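Local atomic coordinates of purine nucleosidase, (IunH-1) (Sulfolobus solfataricus, PDB entry 3T8J), a protein that belongs to the nucleoside hydrolase family, with an alpha/beta fold built round a mostly parallel sheet, and carries a bound sodium ion in this crystal. Residues 15-20 and 240-245; 198-203 and 220-225. All blocks are in the same frame, centred on the assembly; numbering follows the deposited sequence.

Contact 1: 15-20 and 240-245; sequences VLSLYL and ITTAIA
Ser17 OG, hydrogen-bonded to the carbonyl oxygen of Asp13 one turn back in its own helix, faces Thr242 OG1 at 3.1 Å across two helices that run side by side. Thr242 OG1 has its own hydrogen bond within the second helix, to the carbonyl oxygen of Asp238. Both hydroxyls lie beside their own backbone N (chi1 -68° for Ser17, -54° for Thr242), a setting from which a helical serine or threonine can reach the carbonyl of the preceding turn. For Thr242 the same torsion turns the methyl the other way, anti to the backbone N, and lays it along the first helix, with Thr242 CG2 3.6 Å from Ser17 O.

Leu20, one turn beyond Ser17, supplies the apolar half. It is modelled in two conformations, and its CD2 contacts hold for the one described, which leaves this half less certain. There Leu20 CD2 lies 3.9 Å from Thr242 CG2, reaches past it to 3.7 Å from Ala243 N, and meets Ala243 CB at 4.0 Å.

The segment axes come within 9.3 Å at a crossing angle of -16°, and Ser17 and Thr242 have their CA atoms 5.9 Å apart. Helix 297-308 borders both partners, through Leu16 and Ala243, while Val15 and Tyr19 pack on helix 209-227. The side chain of Ser17 is about 7 Å from the bound sodium ion. Two small hydroxyl residues, each bonded within its own helix, are consistent with a nearly parallel approach of the two helices in the buried interior, with methyl packing completing the join.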
loop_
_atom_site.group_PDB
_atom_site.type_symbol
_atom_site.label_atom_id
_atom_site.label_comp_id
_atom_site.label_asym_id
_atom_site.label_seq_id
_atom_site.Cartn_x
_atom_site.Cartn_y
_atom_site.Cartn_z
ATOM N N VAL A 15 35.986 1.640 -4.943
ATOM C CA VAL A 15 37.391 1.847 -5.305
ATOM C C VAL A 15 38.095 0.516 -5.555
ATOM O O VAL A 15 38.761 0.331 -6.601
ATOM C CB VAL A 15 38.150 2.662 -4.234
ATOM C CG1 VAL A 15 39.686 2.729 -4.582
ATOM C CG2 VAL A 15 37.542 4.067 -4.155
ATOM N N LEU A 16 37.926 -0.446 -4.649
ATOM C CA LEU A 16 38.581 -1.740 -4.851
ATOM C C LEU A 16 38.058 -2.496 -6.085
ATOM O O LEU A 16 38.823 -3.163 -6.766
ATOM C CB LEU A 16 38.472 -2.612 -3.602
ATOM C CG LEU A 16 39.557 -3.679 -3.482
ATOM C CD1 LEU A 16 40.892 -3.047 -3.057
ATOM C CD2 LEU A 16 39.159 -4.769 -2.493
ATOM N N SER A 17 36.771 -2.352 -6.369
ATOM C CA SER A 17 36.175 -2.985 -7.567
ATOM C C SER A 17 36.756 -2.380 -8.875
ATOM O O SER A 17 37.083 -3.124 -9.830
ATOM C CB SER A 17 34.653 -2.826 -7.534
ATOM O OG SER A 17 34.086 -3.594 -6.480
ATOM N N LEU A 18 36.853 -1.054 -8.934
ATOM C CA LEU A 18 37.491 -0.373 -10.061
ATOM C C LEU A 18 38.897 -0.948 -10.247
ATOM O O LEU A 18 39.317 -1.296 -11.367
ATOM C CB LEU A 18 37.547 1.136 -9.800
ATOM C CG LEU A 18 38.359 1.954 -10.803
ATOM C CD1 LEU A 18 37.771 1.933 -12.206
ATOM C CD2 LEU A 18 38.487 3.393 -10.297
ATOM N N TYR A 19 39.646 -1.035 -9.147
ATOM C CA TYR A 19 41.022 -1.533 -9.213
ATOM C C TYR A 19 41.093 -3.006 -9.653
ATOM O O TYR A 19 42.007 -3.380 -10.385
ATOM C CB TYR A 19 41.759 -1.300 -7.902
ATOM C CG TYR A 19 42.083 0.143 -7.575
ATOM C CD1 TYR A 19 41.873 1.187 -8.480
ATOM C CD2 TYR A 19 42.648 0.468 -6.362
ATOM C CE1 TYR A 19 42.212 2.508 -8.167
ATOM C CE2 TYR A 19 42.987 1.789 -6.043
ATOM C CZ TYR A 19 42.777 2.798 -6.946
ATOM O OH TYR A 19 43.122 4.097 -6.611
ATOM N N LEU A 20 40.144 -3.841 -9.223
ATOM C CA LEU A 20 40.119 -5.247 -9.629
ATOM C C LEU A 20 39.993 -5.328 -11.151
ATOM O O LEU A 20 40.690 -6.117 -11.791
ATOM C CB LEU A 20 38.977 -6.002 -8.925
ATOM C CG LEU A 20 38.988 -7.534 -8.848
ATOM C CD1 LEU A 20 40.266 -8.077 -8.218
ATOM C CD2 LEU A 20 37.757 -8.059 -8.090
ATOM N N ILE A 240 33.226 -8.891 -4.483
ATOM C CA ILE A 240 32.764 -10.229 -4.862
ATOM C C ILE A 240 31.991 -10.197 -6.182
ATOM O O ILE A 240 32.211 -11.054 -7.063
ATOM C CB ILE A 240 31.942 -10.891 -3.735
ATOM C CG1 ILE A 240 32.851 -11.312 -2.586
ATOM C CG2 ILE A 240 31.195 -12.139 -4.267
ATOM C CD1 ILE A 240 32.095 -11.747 -1.290
ATOM N N THR A 241 31.095 -9.216 -6.334
ATOM C CA THR A 241 30.334 -9.070 -7.571
ATOM C C THR A 241 31.293 -8.909 -8.753
ATOM O O THR A 241 31.144 -9.548 -9.789
ATOM C CB THR A 241 29.378 -7.869 -7.501
ATOM O OG1 THR A 241 28.495 -8.042 -6.373
ATOM C CG2 THR A 241 28.561 -7.715 -8.804
ATOM N N THR A 242 32.278 -8.042 -8.575
ATOM C CA THR A 242 33.282 -7.755 -9.599
ATOM C C THR A 242 34.136 -8.987 -9.930
ATOM O O THR A 242 34.428 -9.273 -11.095
ATOM C CB THR A 242 34.185 -6.577 -9.148
ATOM O OG1 THR A 242 33.365 -5.442 -8.812
ATOM C CG2 THR A 242 35.162 -6.165 -10.245
ATOM N N ALA A 243 34.541 -9.712 -8.893
ATOM C CA ALA A 243 35.353 -10.922 -9.070
ATOM C C ALA A 243 34.588 -11.959 -9.886
ATOM O O ALA A 243 35.171 -12.610 -10.748
ATOM C CB ALA A 243 35.807 -11.500 -7.705
ATOM N N ILE A 244 33.294 -12.113 -9.610
ATOM C CA ILE A 244 32.452 -13.053 -10.370
ATOM C C ILE A 244 32.299 -12.553 -11.817
ATOM O O ILE A 244 32.315 -13.351 -12.776
ATOM C CB ILE A 244 31.076 -13.232 -9.692
ATOM C CG1 ILE A 244 31.219 -14.000 -8.383
ATOM C CG2 ILE A 244 30.079 -13.937 -10.620
ATOM C CD1 ILE A 244 29.976 -13.878 -7.508
ATOM N N ALA A 245 32.158 -11.234 -12.011
ATOM C CA ALA A 245 32.081 -10.702 -13.390
ATOM C C ALA A 245 33.340 -11.042 -14.187
ATOM O O ALA A 245 33.274 -11.458 -15.348
ATOM C CB ALA A 245 31.827 -9.196 -13.382
#

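Contact 2: 198-203 and 220-225; sequences EEWNVI and HYRQYS
Arg222 lays its guanidinium flat against the indole of Trp200, the two planes only 3° apart and their centres 4.1 Å from each other. The overlap is staggered along the arginine. Arg222 CD sits over the six-membered ring, 3.7 Å from its centroid, as a CH-pi contact. Arg222 NE follows above the five-membered ring, 3.6 Å from Trp200 CG, and the far end of the guanidinium slides beyond the ring to lie over the Trp200 methylene, with Arg222 NH2 3.6 Å from Trp200 CB. The charge still faces the pi system: Arg222 CZ stands 4.1 Å from the centroid of the five-membered ring, 28° off its normal, in a cation-pi arrangement.

The two side chains pass in opposite directions. Arg222 is stretched out from CG to NE, with CG anti to its backbone N (chi1 -177°); this extended shape carries the guanidinium to the indole although the nearest CA atoms, those of Trp200 and Arg222, are 9.9 Å apart.

A second shell fixes the rotation of the guanidinium. Arg222 NH2 makes a salt bridge with Asp197, and Arg222 NH1 is hydrogen-bonded to the carbonyl oxygen of Val195 and to His234 ND1. These partners take up the polar ends of the group, while the indole lies against one face; the nearby carboxylate probably helps balance its buried charge.

The contact joins helix 197-204 to the later part of helix 209-227. An earlier turn of that longer helix also packs on Trp200, through Tyr214 and Val215. Helix 297-308 lies against Glu199 and Ile203, helix 76-79 against Tyr221 and Tyr224, and Tyr224 OH bonds to Asp280 of the second subunit.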
loop_
_atom_site.group_PDB
_atom_site.type_symbol
_atom_site.label_atom_id
_atom_site.label_comp_id
_atom_site.label_asym_id
_atom_site.label_seq_id
_atom_site.Cartn_x
_atom_site.Cartn_y
_atom_site.Cartn_z
ATOM N N GLU A 198 42.283 -13.603 10.728
ATOM C CA GLU A 198 43.490 -14.226 10.149
ATOM C C GLU A 198 43.886 -13.571 8.826
ATOM O O GLU A 198 45.054 -13.228 8.591
ATOM C CB GLU A 198 43.271 -15.741 9.944
ATOM C CG GLU A 198 44.386 -16.494 9.158
ATOM C CD GLU A 198 44.002 -16.806 7.686
ATOM O OE1 GLU A 198 43.004 -17.547 7.488
ATOM O OE2 GLU A 198 44.700 -16.339 6.736
ATOM N N GLU A 199 42.897 -13.394 7.961
ATOM C CA GLU A 199 43.108 -12.782 6.656
ATOM C C GLU A 199 43.501 -11.310 6.771
ATOM O O GLU A 199 44.397 -10.851 6.074
ATOM C CB GLU A 199 41.848 -12.957 5.793
ATOM C CG GLU A 199 41.624 -14.414 5.406
ATOM C CD GLU A 199 40.259 -14.712 4.821
ATOM O OE1 GLU A 199 39.273 -14.019 5.165
ATOM O OE2 GLU A 199 40.177 -15.675 4.031
ATOM N N TRP A 200 42.835 -10.584 7.656
ATOM C CA TRP A 200 43.134 -9.174 7.913
ATOM C C TRP A 200 44.576 -8.991 8.390
ATOM O O TRP A 200 45.284 -8.119 7.889
ATOM C CB TRP A 200 42.133 -8.638 8.936
ATOM C CG TRP A 200 42.286 -7.214 9.383
ATOM C CD1 TRP A 200 42.650 -6.795 10.631
ATOM C CD2 TRP A 200 42.011 -6.031 8.633
ATOM N NE1 TRP A 200 42.630 -5.424 10.695
ATOM C CE2 TRP A 200 42.257 -4.930 9.477
ATOM C CE3 TRP A 200 41.609 -5.786 7.314
ATOM C CZ2 TRP A 200 42.094 -3.616 9.057
ATOM C CZ3 TRP A 200 41.457 -4.469 6.901
ATOM C CH2 TRP A 200 41.705 -3.405 7.777
ATOM N N ASN A 201 45.015 -9.831 9.325
ATOM C CA ASN A 201 46.405 -9.787 9.811
ATOM C C ASN A 201 47.422 -10.054 8.693
ATOM O O ASN A 201 48.485 -9.409 8.635
ATOM C CB ASN A 201 46.610 -10.767 10.981
ATOM C CG ASN A 201 45.987 -10.272 12.294
ATOM O OD1 ASN A 201 45.664 -9.086 12.449
ATOM N ND2 ASN A 201 45.818 -11.188 13.247
ATOM N N VAL A 202 47.107 -10.986 7.790
ATOM C CA VAL A 202 47.994 -11.247 6.648
ATOM C C VAL A 202 48.132 -9.984 5.795
ATOM O O VAL A 202 49.234 -9.608 5.396
ATOM C CB VAL A 202 47.495 -12.416 5.761
ATOM C CG1 VAL A 202 48.228 -12.426 4.406
ATOM C CG2 VAL A 202 47.666 -13.745 6.484
ATOM N N ILE A 203 47.009 -9.328 5.531
ATOM C CA ILE A 203 47.019 -8.101 4.747
ATOM C C ILE A 203 47.812 -6.977 5.438
ATOM O O ILE A 203 48.576 -6.267 4.781
ATOM C CB ILE A 203 45.572 -7.641 4.392
ATOM C CG1 ILE A 203 44.923 -8.674 3.464
ATOM C CG2 ILE A 203 45.572 -6.258 3.744
ATOM C CD1 ILE A 203 43.411 -8.500 3.257
ATOM N N HIS A 220 37.554 1.660 9.183
ATOM C CA HIS A 220 36.287 2.175 9.753
ATOM C C HIS A 220 35.135 1.221 9.447
ATOM O O HIS A 220 34.359 0.892 10.333
ATOM C CB HIS A 220 35.980 3.600 9.224
ATOM C CG HIS A 220 34.686 4.178 9.724
ATOM N ND1 HIS A 220 34.623 5.261 10.574
ATOM C CD2 HIS A 220 33.399 3.831 9.468
ATOM C CE1 HIS A 220 33.357 5.538 10.850
ATOM N NE2 HIS A 220 32.594 4.684 10.181
ATOM N N TYR A 221 35.042 0.787 8.187
ATOM C CA TYR A 221 34.003 -0.140 7.737
ATOM C C TYR A 221 34.052 -1.468 8.480
ATOM O O TYR A 221 33.012 -2.020 8.855
ATOM C CB TYR A 221 34.183 -0.387 6.241
ATOM C CG TYR A 221 33.128 -1.206 5.520
ATOM C CD1 TYR A 221 31.799 -0.845 5.561
ATOM C CD2 TYR A 221 33.493 -2.289 4.708
ATOM C CE1 TYR A 221 30.836 -1.563 4.829
ATOM C CE2 TYR A 221 32.536 -2.994 3.972
ATOM C CZ TYR A 221 31.222 -2.625 4.053
ATOM O OH TYR A 221 30.257 -3.312 3.329
ATOM N N ARG A 222 35.256 -1.980 8.706
ATOM C CA ARG A 222 35.422 -3.218 9.462
ATOM C C ARG A 222 34.923 -3.097 10.915
ATOM O O ARG A 222 34.200 -3.976 11.430
ATOM C CB ARG A 222 36.882 -3.656 9.417
ATOM C CG ARG A 222 37.171 -4.977 10.106
ATOM C CD ARG A 222 38.653 -5.354 10.003
ATOM N NE ARG A 222 38.910 -6.689 10.568
ATOM C CZ ARG A 222 38.713 -7.843 9.920
ATOM N NH1 ARG A 222 38.265 -7.870 8.668
ATOM N NH2 ARG A 222 38.956 -8.994 10.533
ATOM N N GLN A 223 35.293 -2.009 11.593
ATOM C CA GLN A 223 34.814 -1.787 12.951
ATOM C C GLN A 223 33.285 -1.737 12.999
ATOM O O GLN A 223 32.667 -2.348 13.879
ATOM C CB GLN A 223 35.413 -0.491 13.553
ATOM C CG GLN A 223 35.238 -0.325 15.063
ATOM C CD GLN A 223 33.831 0.108 15.523
ATOM O OE1 GLN A 223 33.083 0.780 14.796
ATOM N NE2 GLN A 223 33.488 -0.257 16.750
ATOM N N TYR A 224 32.671 -1.029 12.046
ATOM C CA TYR A 224 31.229 -0.864 12.059
ATOM C C TYR A 224 30.564 -2.196 11.741
ATOM O O TYR A 224 29.594 -2.601 12.390
ATOM C CB TYR A 224 30.789 0.185 11.035
ATOM C CG TYR A 224 29.305 0.407 11.028
ATOM C CD1 TYR A 224 28.726 1.403 11.787
ATOM C CD2 TYR A 224 28.472 -0.390 10.240
ATOM C CE1 TYR A 224 27.368 1.603 11.809
ATOM C CE2 TYR A 224 27.111 -0.202 10.256
ATOM C CZ TYR A 224 26.560 0.797 11.018
ATOM O OH TYR A 224 25.202 1.003 11.026
ATOM N N SER A 225 31.078 -2.872 10.719
ATOM C CA SER A 225 30.460 -4.131 10.288
ATOM C C SER A 225 30.449 -5.179 11.400
ATOM O O SER A 225 29.473 -5.930 11.574
ATOM C CB SER A 225 31.180 -4.681 9.061
ATOM O OG SER A 225 30.998 -3.825 7.934
#

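Overall arrangement
From the N terminus, strand 3-8 leads into helix 12-23, which carries the first half of contact 1. The chain then builds the rest of the parallel part of the sheet before reaching helix 197-204, where contact 2 begins. That contact closes quickly, 17 residues on, within helix 209-227. Contact 1 closes only afterwards, on helix 237-246, so the short loop lies wholly within the long one and the two do not cross. Their centres are 18 Å apart and they do not touch; helix 209-227 links them, packing on residues of 15-20 as well as 198-203. Contact 1 ties early to late chain near the middle; contact 2 joins local helices farther out.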